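Local coordinates for putative baseplate protein (PDB 2FSD), which probably recognises and binds the receptor on the Lactococcus lactis cell surface through its head domain, initiating phage adsorption, at residues L39-G44 and G49-R54; G58-R63 and N90-D95; I67-V72 and V78-F83; G98-H103 and N122-S127; S107-N112 and I118-P123. One frame throughout, in Å; residues are numbered along the deposited sequence.

Contact 1 of 5, residues L39-G44 and G49-R54; sequences LNRASG and GILQAR
Leu51 O accepts a hydrogen bond from Leu39 N at 2.9 Å, with an N-H...O angle of 159°. It is the one direct backbone hydrogen bond between the two segments, which belong to the beta hairpin of strands 34-41 and 50-56. Past Leu39 the strands diverge, and Arg41 and two waters connect them. Arg41 NE donates to a water 3.0 Å away, and that water also lies within bonding distance of Leu51 O. A second water accepts from Leu51 N at 2.9 Å. The Arg41 chain runs extended from CG to NE and carries the guanidinium back to the other strand. Leu51 CB lies over one face of this group. Gly49 O sits at its edge and accepts a weak bond from NH2. The strongest polar partner of Arg41 is Thr48 O, which accepts from NH1. Leu39 and Leu51 turn into the barrel and cross at about a right angle. Leu39 CB rests 3.8 Å from Leu51 CD2. Phe83 also packs on Leu39. Leu39 has CG beside its backbone N (chi1 -80°), and its CD1 reaches along the other strand to lie 3.8 Å from Ala53 CB.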
# COMPACT_ATOMS: atom_id res chain seq x y z
N LEU A 39 -8.32 13.33 9.50
CA LEU A 39 -7.87 12.65 10.70
C LEU A 39 -7.23 13.69 11.60
O LEU A 39 -6.85 14.77 11.13
CB LEU A 39 -6.84 11.56 10.38
CG LEU A 39 -7.37 10.22 9.88
CD1 LEU A 39 -8.07 10.39 8.54
CD2 LEU A 39 -6.22 9.22 9.78
N ASN A 40 -7.16 13.36 12.89
CA ASN A 40 -6.37 14.13 13.85
C ASN A 40 -4.93 13.68 13.73
O ASN A 40 -4.65 12.48 13.75
CB ASN A 40 -6.90 13.92 15.29
CG ASN A 40 -8.41 14.22 15.41
OD1 ASN A 40 -8.87 15.24 14.91
ND2 ASN A 40 -9.16 13.31 16.03
N ARG A 41 -4.02 14.63 13.57
CA ARG A 41 -2.60 14.31 13.41
C ARG A 41 -1.88 14.20 14.75
O ARG A 41 -2.07 15.03 15.66
CB ARG A 41 -1.91 15.36 12.54
CG ARG A 41 -2.40 15.39 11.11
CD ARG A 41 -2.27 16.78 10.55
NE ARG A 41 -2.89 16.94 9.23
CZ ARG A 41 -2.22 17.05 8.08
NH1 ARG A 41 -0.90 16.99 8.04
NH2 ARG A 41 -2.89 17.23 6.95
N ALA A 42 -1.02 13.18 14.84
CA ALA A 42 -0.23 12.89 16.04
C ALA A 42 0.83 13.97 16.21
O ALA A 42 1.12 14.72 15.29
CB ALA A 42 0.42 11.50 15.92
N SER A 43 1.43 14.04 17.40
CA SER A 43 2.47 15.03 17.64
C SER A 43 3.65 14.89 16.67
O SER A 43 3.97 13.80 16.18
CB SER A 43 2.96 14.97 19.10
OG SER A 43 2.95 13.66 19.62
N GLY A 44 4.27 16.02 16.35
CA GLY A 44 5.42 16.05 15.46
C GLY A 44 5.05 16.03 13.99
O GLY A 44 5.90 16.26 13.13
N GLY A 49 -0.46 19.47 3.64
CA GLY A 49 -0.89 18.23 3.00
C GLY A 49 -2.25 17.82 3.52
O GLY A 49 -2.84 18.53 4.33
N ILE A 50 -2.76 16.69 3.07
CA ILE A 50 -4.13 16.29 3.43
C ILE A 50 -4.19 14.83 3.87
O ILE A 50 -3.60 13.95 3.25
CB ILE A 50 -5.13 16.64 2.29
CG1 ILE A 50 -5.16 18.17 2.08
CG2 ILE A 50 -6.55 16.16 2.61
CD1 ILE A 50 -6.10 18.63 0.99
N LEU A 51 -4.89 14.60 4.98
CA LEU A 51 -5.02 13.28 5.59
C LEU A 51 -6.46 13.10 6.02
O LEU A 51 -6.92 13.75 6.96
CB LEU A 51 -4.11 13.15 6.82
CG LEU A 51 -4.22 11.82 7.57
CD1 LEU A 51 -3.84 10.61 6.70
CD2 LEU A 51 -3.39 11.87 8.86
N GLN A 52 -7.17 12.24 5.31
CA GLN A 52 -8.60 12.09 5.51
C GLN A 52 -9.10 10.66 5.21
O GLN A 52 -8.44 9.88 4.53
CB GLN A 52 -9.34 13.13 4.67
CG GLN A 52 -8.84 13.21 3.24
CD GLN A 52 -9.67 14.12 2.36
OE1 GLN A 52 -10.62 14.74 2.80
NE2 GLN A 52 -9.30 14.20 1.10
N ALA A 53 -10.28 10.35 5.74
CA ALA A 53 -10.91 9.07 5.55
C ALA A 53 -12.44 9.22 5.37
O ALA A 53 -13.04 10.23 5.77
CB ALA A 53 -10.60 8.15 6.72
N ARG A 54 -13.05 8.21 4.73
CA ARG A 54 -14.50 8.17 4.48
C ARG A 54 -14.99 6.71 4.54
O ARG A 54 -14.21 5.77 4.35
CB ARG A 54 -14.83 8.78 3.12
CG ARG A 54 -14.75 7.79 1.98
CD ARG A 54 -14.71 8.41 0.61
NE ARG A 54 -15.90 9.19 0.30
CZ ARG A 54 -16.24 9.63 -0.91
NH1 ARG A 54 -15.50 9.37 -1.98
NH2 ARG A 54 -17.34 10.35 -1.05
O HOH W 1 -5.63 15.72 9.26
O HOH W 2 -6.21 16.88 6.19

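Contact 2 of 5, residues G58-R63 and N90-D95; sequences GVIYVR and NLPQFD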
# COMPACT_ATOMS: atom_id res chain seq x y z
N GLY A 58 -19.94 0.18 4.01
CA GLY A 58 -19.18 -0.80 4.81
C GLY A 58 -17.69 -0.89 4.54
O GLY A 58 -17.01 -1.77 5.07
N VAL A 59 -17.19 0.03 3.71
CA VAL A 59 -15.78 0.07 3.28
C VAL A 59 -15.19 1.43 3.64
O VAL A 59 -15.74 2.50 3.31
CB VAL A 59 -15.66 -0.13 1.75
CG1 VAL A 59 -14.22 0.05 1.28
CG2 VAL A 59 -16.20 -1.51 1.35
N ILE A 60 -14.04 1.40 4.32
CA ILE A 60 -13.33 2.60 4.67
C ILE A 60 -12.21 2.86 3.65
O ILE A 60 -11.51 1.93 3.23
CB ILE A 60 -12.78 2.53 6.12
CG1 ILE A 60 -12.23 3.89 6.56
CG2 ILE A 60 -11.70 1.44 6.27
CD1 ILE A 60 -11.85 3.97 8.03
N TYR A 61 -12.08 4.13 3.25
CA TYR A 61 -11.03 4.61 2.37
C TYR A 61 -10.21 5.64 3.13
O TYR A 61 -10.76 6.53 3.76
CB TYR A 61 -11.62 5.29 1.12
CG TYR A 61 -12.54 4.39 0.33
CD1 TYR A 61 -12.10 3.77 -0.82
CD2 TYR A 61 -13.85 4.16 0.75
CE1 TYR A 61 -12.93 2.93 -1.55
CE2 TYR A 61 -14.68 3.31 0.04
CZ TYR A 61 -14.21 2.70 -1.12
OH TYR A 61 -15.02 1.87 -1.84
N VAL A 62 -8.89 5.53 3.05
CA VAL A 62 -8.00 6.49 3.68
C VAL A 62 -6.97 6.93 2.65
O VAL A 62 -6.43 6.12 1.90
CB VAL A 62 -7.29 5.90 4.92
CG1 VAL A 62 -6.75 7.01 5.80
CG2 VAL A 62 -8.23 5.01 5.72
N ARG A 63 -6.72 8.23 2.61
CA ARG A 63 -5.67 8.77 1.73
C ARG A 63 -4.84 9.84 2.43
O ARG A 63 -5.33 10.58 3.26
CB ARG A 63 -6.27 9.33 0.45
CG ARG A 63 -7.38 10.34 0.66
CD ARG A 63 -7.71 11.00 -0.66
NE ARG A 63 -8.86 11.89 -0.56
CZ ARG A 63 -9.59 12.29 -1.59
NH1 ARG A 63 -9.32 11.89 -2.82
NH2 ARG A 63 -10.62 13.09 -1.39
N ASN A 90 -14.55 -0.99 14.62
CA ASN A 90 -14.42 -2.15 13.76
C ASN A 90 -13.53 -1.95 12.52
O ASN A 90 -13.84 -2.43 11.41
CB ASN A 90 -15.83 -2.56 13.32
CG ASN A 90 -16.57 -1.41 12.66
OD1 ASN A 90 -16.08 -0.27 12.63
ND2 ASN A 90 -17.76 -1.70 12.14
N LEU A 91 -12.40 -1.25 12.70
CA LEU A 91 -11.55 -0.91 11.58
C LEU A 91 -10.60 -2.07 11.32
O LEU A 91 -10.29 -2.81 12.24
CB LEU A 91 -10.77 0.39 11.85
CG LEU A 91 -11.57 1.61 12.33
CD1 LEU A 91 -10.66 2.83 12.33
CD2 LEU A 91 -12.83 1.86 11.48
N PRO A 92 -10.18 -2.25 10.06
CA PRO A 92 -9.25 -3.33 9.70
C PRO A 92 -7.78 -3.04 10.07
O PRO A 92 -7.42 -1.90 10.37
CB PRO A 92 -9.42 -3.45 8.18
CG PRO A 92 -9.85 -2.11 7.72
CD PRO A 92 -10.60 -1.47 8.87
N GLN A 93 -6.96 -4.08 10.02
CA GLN A 93 -5.51 -3.94 10.19
C GLN A 93 -4.76 -4.51 9.00
O GLN A 93 -4.95 -5.68 8.65
CB GLN A 93 -5.02 -4.65 11.46
CG GLN A 93 -3.48 -4.97 11.47
CD GLN A 93 -2.61 -3.78 11.86
OE1 GLN A 93 -2.64 -3.35 13.01
NE2 GLN A 93 -1.81 -3.26 10.92
N PHE A 94 -3.88 -3.70 8.42
CA PHE A 94 -2.91 -4.19 7.45
C PHE A 94 -1.82 -3.15 7.21
O PHE A 94 -2.01 -1.96 7.47
CB PHE A 94 -3.60 -4.58 6.12
CG PHE A 94 -4.41 -3.48 5.49
CD1 PHE A 94 -3.81 -2.56 4.64
CD2 PHE A 94 -5.77 -3.37 5.75
CE1 PHE A 94 -4.55 -1.54 4.04
CE2 PHE A 94 -6.52 -2.35 5.17
CZ PHE A 94 -5.91 -1.44 4.31
N ASP A 95 -0.67 -3.63 6.74
CA ASP A 95 0.40 -2.75 6.29
C ASP A 95 0.39 -2.72 4.76
O ASP A 95 0.29 -3.76 4.10
CB ASP A 95 1.77 -3.24 6.80
CG ASP A 95 1.96 -3.04 8.31
OD1 ASP A 95 1.13 -2.39 8.99
OD2 ASP A 95 2.96 -3.57 8.83
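The pyrrolidine of Pro92 is the ring that enters this contact, which belongs to the interior of the barrel. Its CD corner meets Ile60 CG2 at 4.1 Å, and the two side chains approach at a slant. The second touch comes from Leu91, whose CD2 methyl stands 4.2 Å from Ile60 CD1. Here the side chains lie at about a right angle to each other. Ile60 meets two adjacent residues with two branches, CD1 to Leu91 and CG2 to Pro92. Its CG1 is anti to the backbone N (chi1 -170°) and the chain stays extended to CD1, which carries that methyl to Leu91. Leu91 keeps CG beside its own backbone N (chi1 -50°), and the end of the side chain comes nearer to Ile60 than its CB direction suggests. Both distances are those of ordinary, loose van der Waals contact. The backbones stay well apart, with 8.0 Å between the CA atoms of Ile60 and Leu91. The contact is buried and purely apolar. Phe83 and Leu141 pack on Leu91, while Phe87 and Ile55 pack on Ile60. Phe94, just beyond, stacks on Phe94 of the second subunit. In the antiparallel barrel, strand 132-140 lies between strands 59-68 and 94-102. The Leu91-Pro92 segment leads into strand 94-102 and packs over strand 59-68, with Pro92 also touching Ala139 of the strand between them.

Contact 3 of 5, residues I67-V72 and V78-F83; sequences IPVPNV and VPVGTF
Val78 spreads its two methyls between Pro70 and Val72. CG1 is anti to the backbone N (chi1 162°) and points at the proline ring, where it lies 3.5 Å from both Pro70 CG and Pro70 CD. That is tighter than a usual carbon contact. CG2 turns to Val72 and meets its CG2 methyl at 3.8 Å, with Asn71 O 3.7 Å away. The segment from Pro70 to Val72 thus contacts Val78 on both of its methyls. Val80 behaves differently. Both of its methyls stand 4.0 Å from Val69 CG1, and Val80 CG1 also touches Ile67 CG2 at 4.1 Å. These side chains cross obliquely, and the contact is made by methyl groups and a proline ring. Val80 and Gly81 both face Ile118, a classic beta bulge. Strands 59-68 and 77-82 are not neighbours in the sheet; strands 34-41 and 50-56 come between them. The contact therefore reaches across the closed barrel. Strand 77-82 itself runs between strands 34-41 and 117-121, and Val120 of the latter packs on both Val69 and Val80.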
# COMPACT_ATOMS: atom_id res chain seq x y z
N ILE A 67 2.00 14.53 3.35
CA ILE A 67 1.92 14.75 4.79
C ILE A 67 3.33 14.76 5.36
O ILE A 67 4.04 13.76 5.27
CB ILE A 67 1.09 13.68 5.47
CG1 ILE A 67 -0.33 13.68 4.90
CG2 ILE A 67 1.06 13.94 6.98
CD1 ILE A 67 -1.08 12.38 5.12
N PRO A 68 3.75 15.90 5.96
CA PRO A 68 5.07 15.94 6.57
C PRO A 68 5.13 15.08 7.84
O PRO A 68 4.36 15.32 8.77
CB PRO A 68 5.26 17.43 6.91
CG PRO A 68 4.12 18.16 6.23
CD PRO A 68 3.03 17.17 6.12
N VAL A 69 6.02 14.09 7.87
CA VAL A 69 6.20 13.23 9.05
C VAL A 69 7.58 13.37 9.74
O VAL A 69 8.54 13.86 9.14
CB VAL A 69 5.91 11.73 8.72
CG1 VAL A 69 4.40 11.53 8.43
CG2 VAL A 69 6.77 11.24 7.51
N PRO A 70 7.67 12.99 11.04
CA PRO A 70 8.97 12.91 11.73
C PRO A 70 9.97 11.92 11.10
O PRO A 70 9.57 10.93 10.44
CB PRO A 70 8.59 12.42 13.13
CG PRO A 70 7.12 12.69 13.29
CD PRO A 70 6.53 12.67 11.93
N ASN A 71 11.26 12.20 11.30
CA ASN A 71 12.32 11.26 10.97
C ASN A 71 11.98 9.87 11.47
O ASN A 71 11.59 9.70 12.62
CB ASN A 71 13.63 11.68 11.63
CG ASN A 71 14.06 13.07 11.25
OD1 ASN A 71 13.69 13.59 10.21
ND2 ASN A 71 14.86 13.69 12.11
N VAL A 72 12.15 8.88 10.61
CA VAL A 72 11.88 7.48 10.96
C VAL A 72 13.13 6.68 10.67
O VAL A 72 13.61 6.67 9.54
CB VAL A 72 10.72 6.87 10.10
CG1 VAL A 72 10.15 5.62 10.78
CG2 VAL A 72 9.63 7.88 9.82
N VAL A 78 6.51 5.62 13.22
CA VAL A 78 6.14 6.95 13.67
C VAL A 78 4.63 7.13 13.48
O VAL A 78 4.11 6.91 12.37
CB VAL A 78 6.93 7.99 12.86
CG1 VAL A 78 6.30 9.33 12.95
CG2 VAL A 78 8.39 8.05 13.36
N PRO A 79 3.90 7.51 14.56
CA PRO A 79 2.47 7.85 14.44
C PRO A 79 2.21 9.04 13.53
O PRO A 79 3.00 10.00 13.51
CB PRO A 79 2.04 8.16 15.87
CG PRO A 79 3.08 7.55 16.74
CD PRO A 79 4.36 7.61 15.97
N VAL A 80 1.12 8.97 12.78
CA VAL A 80 0.77 10.03 11.82
C VAL A 80 -0.58 10.64 12.16
O VAL A 80 -0.67 11.85 12.40
CB VAL A 80 0.76 9.50 10.36
CG1 VAL A 80 0.57 10.66 9.35
CG2 VAL A 80 2.06 8.74 10.07
N GLY A 81 -1.63 9.82 12.19
CA GLY A 81 -2.96 10.32 12.52
C GLY A 81 -3.83 9.33 13.26
O GLY A 81 -3.46 8.17 13.41
N THR A 82 -4.98 9.80 13.75
CA THR A 82 -5.97 8.95 14.39
C THR A 82 -7.36 9.22 13.80
O THR A 82 -7.66 10.33 13.34
CB THR A 82 -6.01 9.14 15.95
OG1 THR A 82 -6.21 10.52 16.27
CG2 THR A 82 -4.74 8.64 16.62
N PHE A 83 -8.22 8.21 13.83
CA PHE A 83 -9.59 8.39 13.32
C PHE A 83 -10.47 9.08 14.37
O PHE A 83 -10.43 8.73 15.56
CB PHE A 83 -10.20 7.05 12.91
CG PHE A 83 -9.44 6.36 11.82
CD1 PHE A 83 -9.56 6.79 10.50
CD2 PHE A 83 -8.60 5.27 12.10
CE1 PHE A 83 -8.85 6.17 9.48
CE2 PHE A 83 -7.90 4.63 11.08
CZ PHE A 83 -8.03 5.08 9.77

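Contact 4 of 5, residues G98-H103 and N122-S127; sequences GTFYSH and NPNNTS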
# COMPACT_ATOMS: atom_id res chain seq x y z
N GLY A 98 3.34 3.15 0.69
CA GLY A 98 3.14 4.54 0.30
C GLY A 98 4.46 5.03 -0.23
O GLY A 98 5.34 4.23 -0.58
N THR A 99 4.63 6.34 -0.28
CA THR A 99 5.91 6.92 -0.65
C THR A 99 6.42 7.89 0.43
O THR A 99 5.62 8.48 1.16
CB THR A 99 5.82 7.64 -2.00
OG1 THR A 99 4.71 8.55 -2.00
CG2 THR A 99 5.66 6.62 -3.12
N PHE A 100 7.74 7.96 0.57
CA PHE A 100 8.40 9.11 1.21
C PHE A 100 8.83 10.03 0.08
O PHE A 100 9.08 9.59 -1.05
CB PHE A 100 9.66 8.71 2.00
CG PHE A 100 9.39 7.91 3.26
CD1 PHE A 100 8.82 8.51 4.37
CD2 PHE A 100 9.77 6.58 3.33
CE1 PHE A 100 8.60 7.78 5.54
CE2 PHE A 100 9.56 5.84 4.50
CZ PHE A 100 8.97 6.44 5.60
N TYR A 101 8.95 11.31 0.40
CA TYR A 101 9.36 12.30 -0.57
C TYR A 101 10.10 13.49 0.05
O TYR A 101 9.61 14.11 0.98
CB TYR A 101 8.15 12.84 -1.34
CG TYR A 101 8.56 13.98 -2.24
CD1 TYR A 101 9.17 13.72 -3.46
CD2 TYR A 101 8.41 15.31 -1.84
CE1 TYR A 101 9.57 14.73 -4.27
CE2 TYR A 101 8.83 16.35 -2.66
CZ TYR A 101 9.40 16.04 -3.88
OH TYR A 101 9.83 17.04 -4.72
N SER A 102 11.26 13.81 -0.51
CA SER A 102 11.91 15.11 -0.29
C SER A 102 12.84 15.38 -1.45
O SER A 102 13.33 14.45 -2.09
CB SER A 102 12.70 15.15 1.03
OG SER A 102 13.94 14.47 0.88
N HIS A 103 13.08 16.66 -1.73
CA HIS A 103 14.07 17.09 -2.72
C HIS A 103 14.00 16.30 -4.03
O HIS A 103 15.01 15.83 -4.53
CB HIS A 103 15.48 17.00 -2.12
CG HIS A 103 15.68 17.85 -0.90
ND1 HIS A 103 16.32 17.39 0.23
CD2 HIS A 103 15.29 19.12 -0.63
CE1 HIS A 103 16.33 18.35 1.14
NE2 HIS A 103 15.71 19.41 0.64
N ASN A 122 9.63 2.59 8.00
CA ASN A 122 10.75 2.75 7.08
C ASN A 122 11.38 1.40 6.71
O ASN A 122 12.15 0.84 7.50
CB ASN A 122 11.83 3.65 7.69
CG ASN A 122 12.95 3.92 6.74
OD1 ASN A 122 12.94 3.43 5.61
ND2 ASN A 122 13.93 4.70 7.18
N PRO A 123 11.08 0.90 5.49
CA PRO A 123 11.61 -0.37 5.02
C PRO A 123 13.00 -0.25 4.40
O PRO A 123 13.57 -1.25 3.95
CB PRO A 123 10.58 -0.80 3.98
CG PRO A 123 10.11 0.46 3.39
CD PRO A 123 10.22 1.53 4.47
N ASN A 124 13.55 0.96 4.41
CA ASN A 124 14.86 1.26 3.87
C ASN A 124 15.92 1.14 4.95
O ASN A 124 15.61 1.27 6.13
CB ASN A 124 14.86 2.68 3.29
CG ASN A 124 13.80 2.86 2.24
OD1 ASN A 124 13.77 2.13 1.25
ND2 ASN A 124 12.90 3.82 2.45
N ASN A 125 17.17 0.91 4.55
CA ASN A 125 18.26 0.72 5.51
C ASN A 125 18.92 2.03 6.01
O ASN A 125 19.82 2.00 6.84
CB ASN A 125 19.31 -0.27 4.95
CG ASN A 125 20.18 0.32 3.84
OD1 ASN A 125 20.08 1.50 3.48
ND2 ASN A 125 21.06 -0.51 3.30
N THR A 126 18.45 3.17 5.49
CA THR A 126 18.83 4.49 6.01
C THR A 126 17.59 5.17 6.60
O THR A 126 16.46 4.79 6.28
CB THR A 126 19.39 5.43 4.92
OG1 THR A 126 19.79 6.67 5.53
CG2 THR A 126 18.35 5.77 3.87
N SER A 127 17.82 6.15 7.47
CA SER A 127 16.72 6.89 8.10
C SER A 127 16.01 7.76 7.07
O SER A 127 16.65 8.35 6.21
CB SER A 127 17.24 7.75 9.26
OG SER A 127 16.18 8.52 9.83
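An Asx turn at Asn122, in the loop between strands 117-121 and 132-140, meets the ring edge of Phe100 on strand 94-102. Phe100 CE2 lies 4.2 Å from Asn122 CA and 4.4 Å from Pro123 CD. Both carbons sit near the plane of the ring, so the loop meets the rim of the phenyl group. Asn124 ND2 approaches obliquely, 4.3 Å from Phe100 CD2. The CB of Phe100 points toward the loop, and chi1 of -69° puts CG beside the backbone N, with the ring edge at Asn122 and Pro123. The touch is light. Within the loop, Asn122 makes several bonds. Its OD1 accepts from Asn124 N at 2.8 Å, closing the turn; the donor stands above the carbonyl plane. Asn124 ND2 adds a weak bond to the same oxygen. On the other side of the amide, Asn122 ND2 gives a bond to Thr126 O at 2.7 Å, with an N-H...O angle of 147°. The same nitrogen also bonds Val72 O. One buried asparagine amide thus closes its own loop and ties it to Val72, with both its oxygen and its nitrogen used. Met128 and Lys131 pack on the Phe100 side chain. Strand 94-102 lies between strands 105-114 and 132-140 in the barrel, and the loop reaches it beside Ser107 and Ser109 of strand 105-114, which also touch the Phe100 side chain.

Contact 5 of 5, residues S107-N112 and I118-P123; sequences SLSLIN and IAVGNP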
# COMPACT_ATOMS: atom_id res chain seq x y z
N SER A 107 10.93 7.46 -2.18
CA SER A 107 11.36 6.17 -1.65
C SER A 107 10.16 5.38 -1.11
O SER A 107 9.11 5.96 -0.84
CB SER A 107 12.41 6.39 -0.55
OG SER A 107 12.29 7.69 -0.01
N LEU A 108 10.34 4.07 -0.98
CA LEU A 108 9.32 3.19 -0.40
C LEU A 108 9.08 3.47 1.09
O LEU A 108 9.99 3.33 1.92
CB LEU A 108 9.71 1.71 -0.58
CG LEU A 108 8.65 0.68 -0.13
CD1 LEU A 108 7.45 0.70 -1.06
CD2 LEU A 108 9.20 -0.75 -0.05
N SER A 109 7.85 3.88 1.43
CA SER A 109 7.39 3.89 2.82
C SER A 109 6.45 2.72 3.06
O SER A 109 5.89 2.15 2.12
CB SER A 109 6.71 5.22 3.18
OG SER A 109 5.39 5.33 2.66
N LEU A 110 6.31 2.36 4.33
CA LEU A 110 5.31 1.41 4.78
C LEU A 110 4.21 2.18 5.49
O LEU A 110 4.49 3.08 6.28
CB LEU A 110 5.96 0.39 5.73
CG LEU A 110 5.05 -0.64 6.41
CD1 LEU A 110 5.78 -1.95 6.60
CD2 LEU A 110 4.53 -0.13 7.75
N ILE A 111 2.95 1.83 5.19
CA ILE A 111 1.78 2.44 5.83
C ILE A 111 1.10 1.45 6.77
O ILE A 111 0.64 0.40 6.35
CB ILE A 111 0.74 2.91 4.79
CG1 ILE A 111 1.39 3.87 3.78
CG2 ILE A 111 -0.45 3.57 5.50
CD1 ILE A 111 1.81 5.25 4.36
N ASN A 112 1.04 1.81 8.04
CA ASN A 112 0.41 0.98 9.08
C ASN A 112 -1.04 1.43 9.35
O ASN A 112 -1.29 2.56 9.80
CB ASN A 112 1.27 1.06 10.35
CG ASN A 112 0.88 0.04 11.40
OD1 ASN A 112 -0.29 -0.06 11.79
ND2 ASN A 112 1.86 -0.72 11.87
N ILE A 118 -3.30 5.76 11.59
CA ILE A 118 -2.30 5.62 10.54
C ILE A 118 -0.94 5.91 11.16
O ILE A 118 -0.79 6.83 11.95
CB ILE A 118 -2.55 6.61 9.35
CG1 ILE A 118 -3.90 6.32 8.66
CG2 ILE A 118 -1.39 6.57 8.33
CD1 ILE A 118 -3.95 5.04 7.87
N ALA A 119 0.04 5.09 10.82
CA ALA A 119 1.41 5.27 11.27
C ALA A 119 2.33 4.89 10.11
O ALA A 119 1.93 4.16 9.20
CB ALA A 119 1.69 4.43 12.51
N VAL A 120 3.56 5.39 10.13
CA VAL A 120 4.44 5.20 8.98
C VAL A 120 5.75 4.49 9.36
O VAL A 120 6.36 4.81 10.37
CB VAL A 120 4.64 6.54 8.19
CG1 VAL A 120 5.31 7.62 9.06
CG2 VAL A 120 5.41 6.31 6.90
N GLY A 121 6.13 3.51 8.54
CA GLY A 121 7.34 2.72 8.76
C GLY A 121 8.37 2.91 7.67
O GLY A 121 8.04 3.35 6.57
N ASN A 122 9.63 2.59 8.00
CA ASN A 122 10.75 2.75 7.08
C ASN A 122 11.38 1.40 6.71
O ASN A 122 12.15 0.84 7.50
CB ASN A 122 11.83 3.65 7.69
CG ASN A 122 12.95 3.92 6.74
OD1 ASN A 122 12.94 3.43 5.61
ND2 ASN A 122 13.93 4.70 7.18
N PRO A 123 11.08 0.90 5.49
CA PRO A 123 11.61 -0.37 5.02
C PRO A 123 13.00 -0.25 4.40
O PRO A 123 13.57 -1.25 3.95
CB PRO A 123 10.58 -0.80 3.98
CG PRO A 123 10.11 0.46 3.39
CD PRO A 123 10.22 1.53 4.47
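Leu110 and Gly121 exchange both of their backbone bonds in the beta hairpin of strands 105-114 and 117-121. Leu110 N donates to Gly121 O at 3.0 Å, and Gly121 N returns a bond to Leu110 O at 2.8 Å. The second hydrogen-bonded pair is Asn112 with Ala119. Asn112 N gives to Ala119 O at 2.8 Å, and Ala119 N donates to Asn112 O at 3.0 Å. Two of the oxygens gain a further CA-H...O contact. Val120 CA lies by Leu110 O, and Ile118 CA lies 3.3 Å from Asn112 O. Between the two pairs, Ile111 and Val120 form a non-hydrogen-bonded pair whose side chains point to the buried face of the sheet. Their backbone groups bond to the adjacent strands instead: Ile111 to Ser96 of 94-102, Val120 to Val78 of 77-82. On that face Ile111 CG2 meets Ile118 CG2, and Phe135 packs on both isoleucines. The other face carries Leu110, Asn112 and Ala119. There Asn112 CB is 4.0 Å from Ala119 CB, and Leu110 CD2 lies 4.1 Å from the CA of Gly121, which has no side chain to crowd it. Beyond Gly121 the regular pairing stops. Leu108 O takes a weak bond from Asn124 ND2, and Leu108 CD2 rests 3.8 Å from Pro123 CG.

How the contacts relate
All five contacts belong to one closed antiparallel barrel, the receptor-binding head. Contacts 1 and 3 are about 8 Å apart between centres and meet through Asn40 O bonded to Thr82 N at 2.7 Å. Contact 3 in turn joins contact 5, about 9 Å away between centres, by Val80 N and Ile118 O at 3.0 Å. Contacts 4 and 5 share Asn122 and Pro123, and Phe100 N bonds Ser107 O. Asn122 also links contact 4 to Val72 of contact 3. Contacts 2 and 4 stand farthest apart, about 23 Å between centres, on opposite sides of the chain's centre. Contacts 2 and 3 lie about 17 Å apart between centres, yet Phe83 of contact 3 packs on Ile60 and Val62.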